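Local coordinates for protein single-stranded-DNA-specific exonuclease RecJ (Thermus thermophilus, PDB 2ZXR) that degrades single-stranded DNA exonucleolytically in the 5' to 3' direction, using divalent metal ions, with no detectable activity on single-stranded RNA, at residues V27-R38 against E446-N457; L464-R472 against A481-V489. One frame throughout, in Å; residues are numbered along the deposited sequence.

Contact 1: V27-R38 against E446-N457; sequences VGPEAALAYWHR and ELALLEPYGEGN
The phenol of Tyr35 reaches from helix 29-37 to the backbone of Glu446, where its OH donates to Glu446 O over 2.6 Å, in the carbonyl plane and at a C=O...O angle of 160°. With CG anti to the carbonyl carbon (chi1 -65°), the ring's CD1 and CE1 meet Leu450 obliquely; CE1 is 3.4 Å from Leu450 CG, and Leu450 CD2 is close to both ring atoms. The other branch, Leu450 CD1, meets Ala34 CB at 3.8 Å, so the leucine fork sits between ring and helix. Arg38, bent at chi2, crosses Leu450 and Asn457 at about right angles, and its NH2 makes a weak hydrogen bond to Pro458 O. Leu447 CD2 rests on Ala31. Glu446, extended beyond CG, runs antiparallel alongside Val27 and brings OE1 to the first turn of helix 29-37. There Gly28 N, at the N-cap position, donates to Glu446 OE1 in a weak bond of 2.8 Å (146° at the hydrogen). A water bonded to Glu446 OE1, Glu30 OE1 and Ala31 N ties the carboxylate to the same turn, while Glu446 OE2 forms a salt bridge with Arg625. The carboxylate thus lies at the positive end of the helix dipole and beside an arginine, which probably favours its ionised form despite burial, although the nearby carboxylate of Glu30 would work against this.

Contact 2: L464-R472 against A481-V489; sequences LFGAPEEAR and AFRLKGVRV
Leu484 sets its two methyls against 464-468: CD1 lies 3.6 Å from Leu464 CB, and CD2 packs on the backbone from Gly466 to Pro468 N. Leu464 CD2 continues the apolar patch to Val487 CG1, the two side chains crossing at about a right angle. Farther along, the Phe482 ring, swung between its backbone N and carbonyl carbon (chi1 61°), receives Pro468 CB at 3.4 Å from CD1; a methyl of Val489 covers one ring face, near the edge of the ring rather than over its centre. Two pieces of the RecJ OB domain meet here. Segment 464-466 runs almost perpendicular to 481-484 (85°); the chain then turns a corner at Glu470 and continues as 471-473, the edge strand that forms a beta hairpin with 479-484. Glu469 and Arg483 make an antiparallel hydrogen-bonded pair, with Arg483 N giving to Glu469 O at 2.8 Å and a weak return bond; Arg472 and Ala481 make the next, and a beta bulge between them shifts the register by one. At Glu470, inside that bulge, positive phi and an extended side chain bring OE2 within 3.3 Å of Arg483 NH1, a salt bridge whose carboxylate and guanidinium planes are 59° apart. Glu469 CG, set between its backbone N and carbonyl carbon, lies 3.5 Å from Arg483 CB; the bend at chi2 then directs the carboxylate. The place of the Arg472 guanidinium, close to Arg488, is doubtful. Arg488, whose aliphatic CB lies over one face of the Arg483 guanidinium, sends its NE to a salt bridge with Glu521 on strand 517-528.

In the fold
Helix 440-447 and strand 462-466 follow one another in the chain, and contact 1 closes before contact 2 opens. Their centres are 25 Å apart and their nearest atoms about 11 Å, without touching. The second segment of contact 1 and both segments of contact 2 belong to the RecJ OB domain: contact 1 joins that domain to an N-terminal helix more than 400 residues earlier, whereas contact 2 is local, between segments only nine residues apart. The centre of contact 1 lies about 12 Å from the centre of the chain, that of contact 2 about 26 Å; the first is buried, the second partly exposed. Both are remote from the magnesium site of Asp84, Asp136, His160, His161 and Asp221.

Contact 1: V27-R38 against E446-N457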
loop_
_atom_site.group_PDB
_atom_site.type_symbol
_atom_site.label_atom_id
_atom_site.label_comp_id
_atom_site.label_asym_id
_atom_site.label_seq_id
_atom_site.Cartn_x
_atom_site.Cartn_y
_atom_site.Cartn_z
ATOM N N VAL A 27 8.595 -2.246 -20.749
ATOM C CA VAL A 27 8.612 -0.993 -19.999
ATOM C C VAL A 27 10.029 -0.542 -19.672
ATOM O O VAL A 27 10.973 -1.330 -19.716
ATOM C CB VAL A 27 7.825 -1.123 -18.646
ATOM C CG1 VAL A 27 6.354 -1.475 -18.915
ATOM C CG2 VAL A 27 8.473 -2.198 -17.759
ATOM N N GLY A 28 10.172 0.738 -19.355
ATOM C CA GLY A 28 11.464 1.266 -18.970
ATOM C C GLY A 28 11.945 0.727 -17.626
ATOM O O GLY A 28 11.239 -0.051 -16.970
ATOM N N PRO A 29 13.149 1.134 -17.179
ATOM C CA PRO A 29 13.754 0.697 -15.911
ATOM C C PRO A 29 13.015 1.048 -14.595
ATOM O O PRO A 29 13.019 0.261 -13.672
ATOM C CB PRO A 29 15.168 1.290 -15.977
ATOM C CG PRO A 29 14.971 2.565 -16.770
ATOM C CD PRO A 29 13.989 2.134 -17.866
ATOM N N GLU A 30 12.371 2.203 -14.511
ATOM C CA GLU A 30 11.651 2.576 -13.288
ATOM C C GLU A 30 10.508 1.637 -12.980
ATOM O O GLU A 30 10.448 1.030 -11.905
ATOM C CB GLU A 30 11.093 3.994 -13.401
ATOM C CG GLU A 30 12.150 5.062 -13.563
ATOM C CD GLU A 30 12.675 5.126 -14.975
ATOM O OE1 GLU A 30 11.991 4.593 -15.892
ATOM O OE2 GLU A 30 13.761 5.710 -15.164
ATOM N N ALA A 31 9.589 1.522 -13.927
ATOM C CA ALA A 31 8.443 0.649 -13.766
ATOM C C ALA A 31 8.896 -0.803 -13.582
ATOM O O ALA A 31 8.342 -1.541 -12.757
ATOM C CB ALA A 31 7.524 0.781 -14.980
ATOM N N ALA A 32 9.911 -1.222 -14.338
ATOM C CA ALA A 32 10.405 -2.596 -14.202
ATOM C C ALA A 32 10.910 -2.833 -12.782
ATOM O O ALA A 32 10.818 -3.934 -12.266
ATOM C CB ALA A 32 11.517 -2.876 -15.210
ATOM N N LEU A 33 11.456 -1.800 -12.156
ATOM C CA LEU A 33 11.944 -1.920 -10.789
ATOM C C LEU A 33 10.749 -2.283 -9.890
ATOM O O LEU A 33 10.828 -3.195 -9.050
ATOM C CB LEU A 33 12.532 -0.580 -10.344
ATOM C CG LEU A 33 14.016 -0.494 -10.000
ATOM C CD1 LEU A 33 14.480 0.972 -10.039
ATOM C CD2 LEU A 33 14.231 -1.083 -8.624
ATOM N N ALA A 34 9.647 -1.558 -10.074
ATOM C CA ALA A 34 8.415 -1.783 -9.302
ATOM C C ALA A 34 7.873 -3.199 -9.546
ATOM O O ALA A 34 7.595 -3.954 -8.598
ATOM C CB ALA A 34 7.367 -0.739 -9.681
ATOM N N TYR A 35 7.735 -3.574 -10.816
ATOM C CA TYR A 35 7.253 -4.914 -11.126
ATOM C C TYR A 35 8.163 -5.980 -10.510
ATOM O O TYR A 35 7.666 -6.937 -9.894
ATOM C CB TYR A 35 7.153 -5.121 -12.636
ATOM C CG TYR A 35 6.130 -4.232 -13.281
ATOM C CD1 TYR A 35 4.798 -4.268 -12.878
ATOM C CD2 TYR A 35 6.493 -3.329 -14.273
ATOM C CE1 TYR A 35 3.859 -3.416 -13.451
ATOM C CE2 TYR A 35 5.576 -2.477 -14.840
ATOM C CZ TYR A 35 4.261 -2.517 -14.432
ATOM O OH TYR A 35 3.352 -1.649 -14.984
ATOM N N TRP A 36 9.485 -5.816 -10.645
ATOM C CA TRP A 36 10.394 -6.811 -10.074
ATOM C C TRP A 36 10.143 -6.986 -8.573
ATOM O O TRP A 36 10.079 -8.115 -8.073
ATOM C CB TRP A 36 11.856 -6.430 -10.297
ATOM C CG TRP A 36 12.818 -7.508 -9.845
ATOM C CD1 TRP A 36 13.202 -8.623 -10.553
ATOM C CD2 TRP A 36 13.506 -7.577 -8.591
ATOM N NE1 TRP A 36 14.089 -9.374 -9.812
ATOM C CE2 TRP A 36 14.293 -8.759 -8.607
ATOM C CE3 TRP A 36 13.541 -6.759 -7.457
ATOM C CZ2 TRP A 36 15.106 -9.137 -7.525
ATOM C CZ3 TRP A 36 14.350 -7.136 -6.378
ATOM C CH2 TRP A 36 15.121 -8.318 -6.424
ATOM N N HIS A 37 9.986 -5.875 -7.864
ATOM C CA HIS A 37 9.729 -5.909 -6.431
ATOM C C HIS A 37 8.381 -6.515 -6.044
ATOM O O HIS A 37 8.276 -7.147 -4.999
ATOM C CB HIS A 37 9.815 -4.499 -5.837
ATOM C CG HIS A 37 11.218 -4.042 -5.570
ATOM N ND1 HIS A 37 12.093 -4.754 -4.772
ATOM C CD2 HIS A 37 11.902 -2.956 -6.002
ATOM C CE1 HIS A 37 13.256 -4.127 -4.731
ATOM N NE2 HIS A 37 13.166 -3.034 -5.468
ATOM N N ARG A 38 7.359 -6.305 -6.870
ATOM C CA ARG A 38 6.019 -6.798 -6.590
ATOM C C ARG A 38 5.862 -8.199 -7.122
ATOM O O ARG A 38 4.773 -8.756 -7.080
ATOM C CB ARG A 38 4.952 -5.916 -7.257
ATOM C CG ARG A 38 5.144 -4.413 -7.135
ATOM C CD ARG A 38 4.503 -3.856 -5.892
ATOM N NE ARG A 38 4.916 -2.481 -5.619
ATOM C CZ ARG A 38 4.177 -1.400 -5.845
ATOM N NH1 ARG A 38 2.961 -1.516 -6.364
ATOM N NH2 ARG A 38 4.648 -0.203 -5.514
ATOM N N GLU A 446 3.692 3.720 -18.016
ATOM C CA GLU A 446 4.240 2.383 -17.737
ATOM C C GLU A 446 3.843 1.835 -16.355
ATOM O O GLU A 446 3.681 0.622 -16.191
ATOM C CB GLU A 446 5.775 2.390 -17.907
ATOM C CG GLU A 446 6.237 2.408 -19.380
ATOM C CD GLU A 446 7.706 2.776 -19.547
ATOM O OE1 GLU A 446 8.441 2.808 -18.537
ATOM O OE2 GLU A 446 8.136 3.033 -20.693
ATOM N N LEU A 447 3.692 2.719 -15.372
ATOM C CA LEU A 447 3.287 2.332 -14.015
ATOM C C LEU A 447 1.796 1.980 -13.961
ATOM O O LEU A 447 1.340 1.320 -13.027
ATOM C CB LEU A 447 3.531 3.479 -13.034
ATOM C CG LEU A 447 5.005 3.788 -12.783
ATOM C CD1 LEU A 447 5.149 5.026 -11.906
ATOM C CD2 LEU A 447 5.652 2.594 -12.133
ATOM N N ALA A 448 1.052 2.431 -14.968
ATOM C CA ALA A 448 -0.382 2.215 -15.055
ATOM C C ALA A 448 -0.786 0.761 -14.919
ATOM O O ALA A 448 -1.788 0.453 -14.283
ATOM C CB ALA A 448 -0.912 2.767 -16.384
ATOM N N LEU A 449 -0.004 -0.127 -15.524
ATOM C CA LEU A 449 -0.303 -1.550 -15.495
ATOM C C LEU A 449 -0.313 -2.174 -14.099
ATOM O O LEU A 449 -0.846 -3.259 -13.922
ATOM C CB LEU A 449 0.688 -2.311 -16.386
ATOM C CG LEU A 449 0.368 -2.207 -17.884
ATOM C CD1 LEU A 449 -1.034 -2.778 -18.119
ATOM C CD2 LEU A 449 0.449 -0.741 -18.352
ATOM N N LEU A 450 0.282 -1.482 -13.129
ATOM C CA LEU A 450 0.347 -1.960 -11.755
ATOM C C LEU A 450 -1.013 -1.988 -11.082
ATOM O O LEU A 450 -1.213 -2.669 -10.074
ATOM C CB LEU A 450 1.276 -1.069 -10.930
ATOM C CG LEU A 450 2.748 -1.479 -10.917
ATOM C CD1 LEU A 450 3.583 -0.392 -10.226
ATOM C CD2 LEU A 450 2.874 -2.827 -10.198
ATOM N N GLU A 451 -1.937 -1.210 -11.618
ATOM C CA GLU A 451 -3.262 -1.148 -11.044
ATOM C C GLU A 451 -3.999 -2.460 -11.244
ATOM O O GLU A 451 -3.737 -3.195 -12.203
ATOM C CB GLU A 451 -4.021 -0.019 -11.683
ATOM C CG GLU A 451 -3.322 1.289 -11.504
ATOM C CD GLU A 451 -4.224 2.435 -11.838
ATOM O OE1 GLU A 451 -4.927 2.920 -10.920
ATOM O OE2 GLU A 451 -4.242 2.840 -13.026
ATOM N N PRO A 452 -4.963 -2.753 -10.356
ATOM C CA PRO A 452 -5.376 -1.916 -9.216
ATOM C C PRO A 452 -4.451 -1.859 -7.992
ATOM O O PRO A 452 -3.981 -2.897 -7.501
ATOM C CB PRO A 452 -6.735 -2.493 -8.858
ATOM C CG PRO A 452 -6.508 -3.976 -9.097
ATOM C CD PRO A 452 -5.751 -3.997 -10.418
ATOM N N TYR A 453 -4.192 -0.635 -7.520
ATOM C CA TYR A 453 -3.391 -0.399 -6.319
ATOM C C TYR A 453 -4.260 -0.698 -5.102
ATOM O O TYR A 453 -5.480 -0.459 -5.108
ATOM C CB TYR A 453 -2.937 1.072 -6.201
ATOM C CG TYR A 453 -1.899 1.484 -7.222
ATOM C CD1 TYR A 453 -0.739 0.730 -7.392
ATOM C CD2 TYR A 453 -2.092 2.602 -8.034
ATOM C CE1 TYR A 453 0.197 1.072 -8.336
ATOM C CE2 TYR A 453 -1.154 2.962 -8.992
ATOM C CZ TYR A 453 -0.003 2.186 -9.130
ATOM O OH TYR A 453 0.983 2.544 -10.010
ATOM N N GLY A 454 -3.631 -1.207 -4.057
ATOM C CA GLY A 454 -4.361 -1.502 -2.830
ATOM C C GLY A 454 -3.452 -2.125 -1.795
ATOM O O GLY A 454 -2.225 -2.048 -1.913
ATOM N N GLU A 455 -4.055 -2.733 -0.780
ATOM C CA GLU A 455 -3.301 -3.395 0.261
ATOM C C GLU A 455 -2.167 -4.203 -0.367
ATOM O O GLU A 455 -1.038 -4.205 0.122
ATOM C CB GLU A 455 -4.225 -4.320 1.074
ATOM C CG GLU A 455 -3.489 -5.249 2.034
ATOM C CD GLU A 455 -2.689 -4.491 3.102
ATOM O OE1 GLU A 455 -2.900 -3.271 3.269
ATOM O OE2 GLU A 455 -1.858 -5.130 3.779
ATOM N N GLY A 456 -2.432 -4.896 -1.455
ATOM C CA GLY A 456 -1.312 -5.630 -2.032
ATOM C C GLY A 456 -0.123 -4.837 -2.627
ATOM O O GLY A 456 1.037 -5.094 -2.328
ATOM N N ASN A 457 -0.418 -3.906 -3.525
ATOM C CA ASN A 457 0.611 -3.113 -4.175
ATOM C C ASN A 457 0.188 -1.683 -4.051
ATOM O O ASN A 457 -0.747 -1.255 -4.731
ATOM C CB ASN A 457 0.745 -3.463 -5.690
ATOM C CG ASN A 457 -0.579 -3.648 -6.328
ATOM O OD1 ASN A 457 -0.825 -3.313 -7.503
ATOM N ND2 ASN A 457 -1.481 -4.197 -5.542
HETATM O O HOH W 1 9.914 3.092 -16.097
#

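Contact 2: L464-R472 against A481-V489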
loop_
_atom_site.group_PDB
_atom_site.type_symbol
_atom_site.label_atom_id
_atom_site.label_comp_id
_atom_site.label_asym_id
_atom_site.label_seq_id
_atom_site.Cartn_x
_atom_site.Cartn_y
_atom_site.Cartn_z
ATOM N N LEU A 464 12.526 12.804 -4.632
ATOM C CA LEU A 464 12.943 14.012 -5.318
ATOM C C LEU A 464 13.841 14.681 -4.281
ATOM O O LEU A 464 13.682 14.452 -3.062
ATOM C CB LEU A 464 11.785 14.935 -5.666
ATOM C CG LEU A 464 10.868 14.470 -6.796
ATOM C CD1 LEU A 464 10.079 13.242 -6.325
ATOM C CD2 LEU A 464 9.918 15.603 -7.188
ATOM N N PHE A 465 14.781 15.494 -4.752
ATOM C CA PHE A 465 15.734 16.129 -3.852
ATOM C C PHE A 465 16.209 17.451 -4.418
ATOM O O PHE A 465 16.372 17.589 -5.633
ATOM C CB PHE A 465 16.932 15.198 -3.660
ATOM C CG PHE A 465 17.907 15.663 -2.610
ATOM C CD1 PHE A 465 18.903 16.587 -2.914
ATOM C CD2 PHE A 465 17.812 15.199 -1.302
ATOM C CE1 PHE A 465 19.796 17.054 -1.917
ATOM C CE2 PHE A 465 18.700 15.656 -0.296
ATOM C CZ PHE A 465 19.690 16.587 -0.614
ATOM N N GLY A 466 16.428 18.425 -3.539
ATOM C CA GLY A 466 16.922 19.707 -4.002
ATOM C C GLY A 466 16.524 20.937 -3.223
ATOM O O GLY A 466 15.996 20.865 -2.100
ATOM N N ALA A 467 16.808 22.086 -3.824
ATOM C CA ALA A 467 16.465 23.359 -3.222
ATOM C C ALA A 467 15.171 23.727 -3.916
ATOM O O ALA A 467 15.126 23.873 -5.133
ATOM C CB ALA A 467 17.548 24.403 -3.499
ATOM N N PRO A 468 14.089 23.847 -3.146
ATOM C CA PRO A 468 12.782 24.194 -3.703
ATOM C C PRO A 468 12.822 25.562 -4.353
ATOM O O PRO A 468 13.600 26.419 -3.936
ATOM C CB PRO A 468 11.872 24.159 -2.481
ATOM C CG PRO A 468 12.801 24.564 -1.365
ATOM C CD PRO A 468 14.050 23.790 -1.675
ATOM N N GLU A 469 11.988 25.768 -5.366
ATOM C CA GLU A 469 11.940 27.049 -6.060
ATOM C C GLU A 469 10.529 27.376 -6.491
ATOM O O GLU A 469 9.689 26.486 -6.630
ATOM C CB GLU A 469 12.840 27.025 -7.288
ATOM C CG GLU A 469 12.535 25.889 -8.215
ATOM C CD GLU A 469 13.789 25.182 -8.662
ATOM O OE1 GLU A 469 13.700 24.023 -9.141
ATOM O OE2 GLU A 469 14.870 25.793 -8.533
ATOM N N GLU A 470 10.278 28.664 -6.702
ATOM C CA GLU A 470 8.971 29.145 -7.126
ATOM C C GLU A 470 7.885 28.717 -6.153
ATOM O O GLU A 470 6.757 28.426 -6.556
ATOM C CB GLU A 470 8.644 28.627 -8.527
ATOM C CG GLU A 470 9.711 28.952 -9.555
ATOM C CD GLU A 470 9.243 28.727 -10.976
ATOM O OE1 GLU A 470 10.029 29.010 -11.906
ATOM O OE2 GLU A 470 8.092 28.274 -11.166
ATOM N N ALA A 471 8.229 28.684 -4.869
ATOM C CA ALA A 471 7.273 28.292 -3.844
ATOM C C ALA A 471 6.074 29.224 -3.885
ATOM O O ALA A 471 6.210 30.393 -4.235
ATOM C CB ALA A 471 7.927 28.344 -2.483
ATOM N N ARG A 472 4.903 28.708 -3.532
ATOM C CA ARG A 472 3.691 29.517 -3.529
ATOM C C ARG A 472 2.587 28.869 -2.708
ATOM O O ARG A 472 2.111 27.788 -3.040
ATOM C CB ARG A 472 3.208 29.744 -4.964
ATOM C CG ARG A 472 2.883 28.470 -5.717
ATOM C CD ARG A 472 2.980 28.678 -7.226
ATOM N NE ARG A 472 2.847 27.423 -7.967
ATOM C CZ ARG A 472 3.258 27.244 -9.220
ATOM N NH1 ARG A 472 3.092 26.067 -9.806
ATOM N NH2 ARG A 472 3.843 28.236 -9.884
ATOM N N ALA A 481 2.947 24.756 -3.073
ATOM C CA ALA A 481 3.516 24.172 -4.272
ATOM C C ALA A 481 4.875 24.784 -4.563
ATOM O O ALA A 481 5.096 25.971 -4.326
ATOM C CB ALA A 481 2.583 24.398 -5.441
ATOM N N PHE A 482 5.790 23.970 -5.071
ATOM C CA PHE A 482 7.132 24.438 -5.402
ATOM C C PHE A 482 7.748 23.521 -6.449
ATOM O O PHE A 482 7.108 22.560 -6.890
ATOM C CB PHE A 482 8.005 24.488 -4.144
ATOM C CG PHE A 482 8.187 23.166 -3.479
ATOM C CD1 PHE A 482 9.272 22.356 -3.795
ATOM C CD2 PHE A 482 7.253 22.709 -2.552
ATOM C CE1 PHE A 482 9.426 21.107 -3.200
ATOM C CE2 PHE A 482 7.394 21.464 -1.951
ATOM C CZ PHE A 482 8.483 20.662 -2.277
ATOM N N ARG A 483 8.982 23.812 -6.848
ATOM C CA ARG A 483 9.641 23.005 -7.861
ATOM C C ARG A 483 10.983 22.436 -7.477
ATOM O O ARG A 483 11.770 23.078 -6.783
ATOM C CB ARG A 483 9.820 23.812 -9.151
ATOM C CG ARG A 483 8.560 23.953 -9.960
ATOM C CD ARG A 483 8.894 24.116 -11.430
ATOM N NE ARG A 483 7.744 23.796 -12.272
ATOM C CZ ARG A 483 6.575 24.427 -12.208
ATOM N NH1 ARG A 483 6.399 25.422 -11.339
ATOM N NH2 ARG A 483 5.578 24.056 -13.004
ATOM N N LEU A 484 11.244 21.220 -7.944
ATOM C CA LEU A 484 12.519 20.565 -7.701
ATOM C C LEU A 484 13.000 20.053 -9.049
ATOM O O LEU A 484 12.379 19.152 -9.636
ATOM C CB LEU A 484 12.383 19.390 -6.727
ATOM C CG LEU A 484 12.124 19.675 -5.248
ATOM C CD1 LEU A 484 12.187 18.359 -4.488
ATOM C CD2 LEU A 484 13.160 20.645 -4.698
ATOM N N LYS A 485 14.102 20.635 -9.533
ATOM C CA LYS A 485 14.687 20.268 -10.816
ATOM C C LYS A 485 13.622 20.334 -11.917
ATOM O O LYS A 485 13.492 19.407 -12.719
ATOM C CB LYS A 485 15.264 18.847 -10.761
ATOM C CG LYS A 485 16.084 18.509 -9.514
ATOM C CD LYS A 485 17.321 19.376 -9.395
ATOM C CE LYS A 485 18.096 19.009 -8.138
ATOM N NZ LYS A 485 19.200 19.970 -7.834
ATOM N N GLY A 486 12.844 21.411 -11.935
ATOM C CA GLY A 486 11.813 21.558 -12.953
ATOM C C GLY A 486 10.535 20.739 -12.781
ATOM O O GLY A 486 9.642 20.800 -13.628
ATOM N N VAL A 487 10.429 19.963 -11.705
ATOM C CA VAL A 487 9.214 19.166 -11.475
ATOM C C VAL A 487 8.323 19.854 -10.446
ATOM O O VAL A 487 8.781 20.154 -9.344
ATOM C CB VAL A 487 9.543 17.758 -10.934
ATOM C CG1 VAL A 487 8.257 17.066 -10.516
ATOM C CG2 VAL A 487 10.278 16.946 -11.982
ATOM N N ARG A 488 7.057 20.094 -10.785
ATOM C CA ARG A 488 6.164 20.753 -9.839
ATOM C C ARG A 488 5.594 19.784 -8.819
ATOM O O ARG A 488 5.034 18.747 -9.181
ATOM C CB ARG A 488 5.001 21.465 -10.549
ATOM C CG ARG A 488 4.166 22.306 -9.563
ATOM C CD ARG A 488 3.267 23.342 -10.239
ATOM N NE ARG A 488 1.910 22.855 -10.430
ATOM C CZ ARG A 488 0.844 23.274 -9.755
ATOM N NH1 ARG A 488 0.961 24.217 -8.826
ATOM N NH2 ARG A 488 -0.342 22.726 -9.996
ATOM N N VAL A 489 5.710 20.140 -7.545
ATOM C CA VAL A 489 5.213 19.297 -6.469
ATOM C C VAL A 489 4.227 20.034 -5.564
ATOM O O VAL A 489 4.402 21.214 -5.285
ATOM C CB VAL A 489 6.424 18.681 -5.665
ATOM C CG1 VAL A 489 7.638 19.528 -5.835
ATOM C CG2 VAL A 489 6.097 18.516 -4.195
#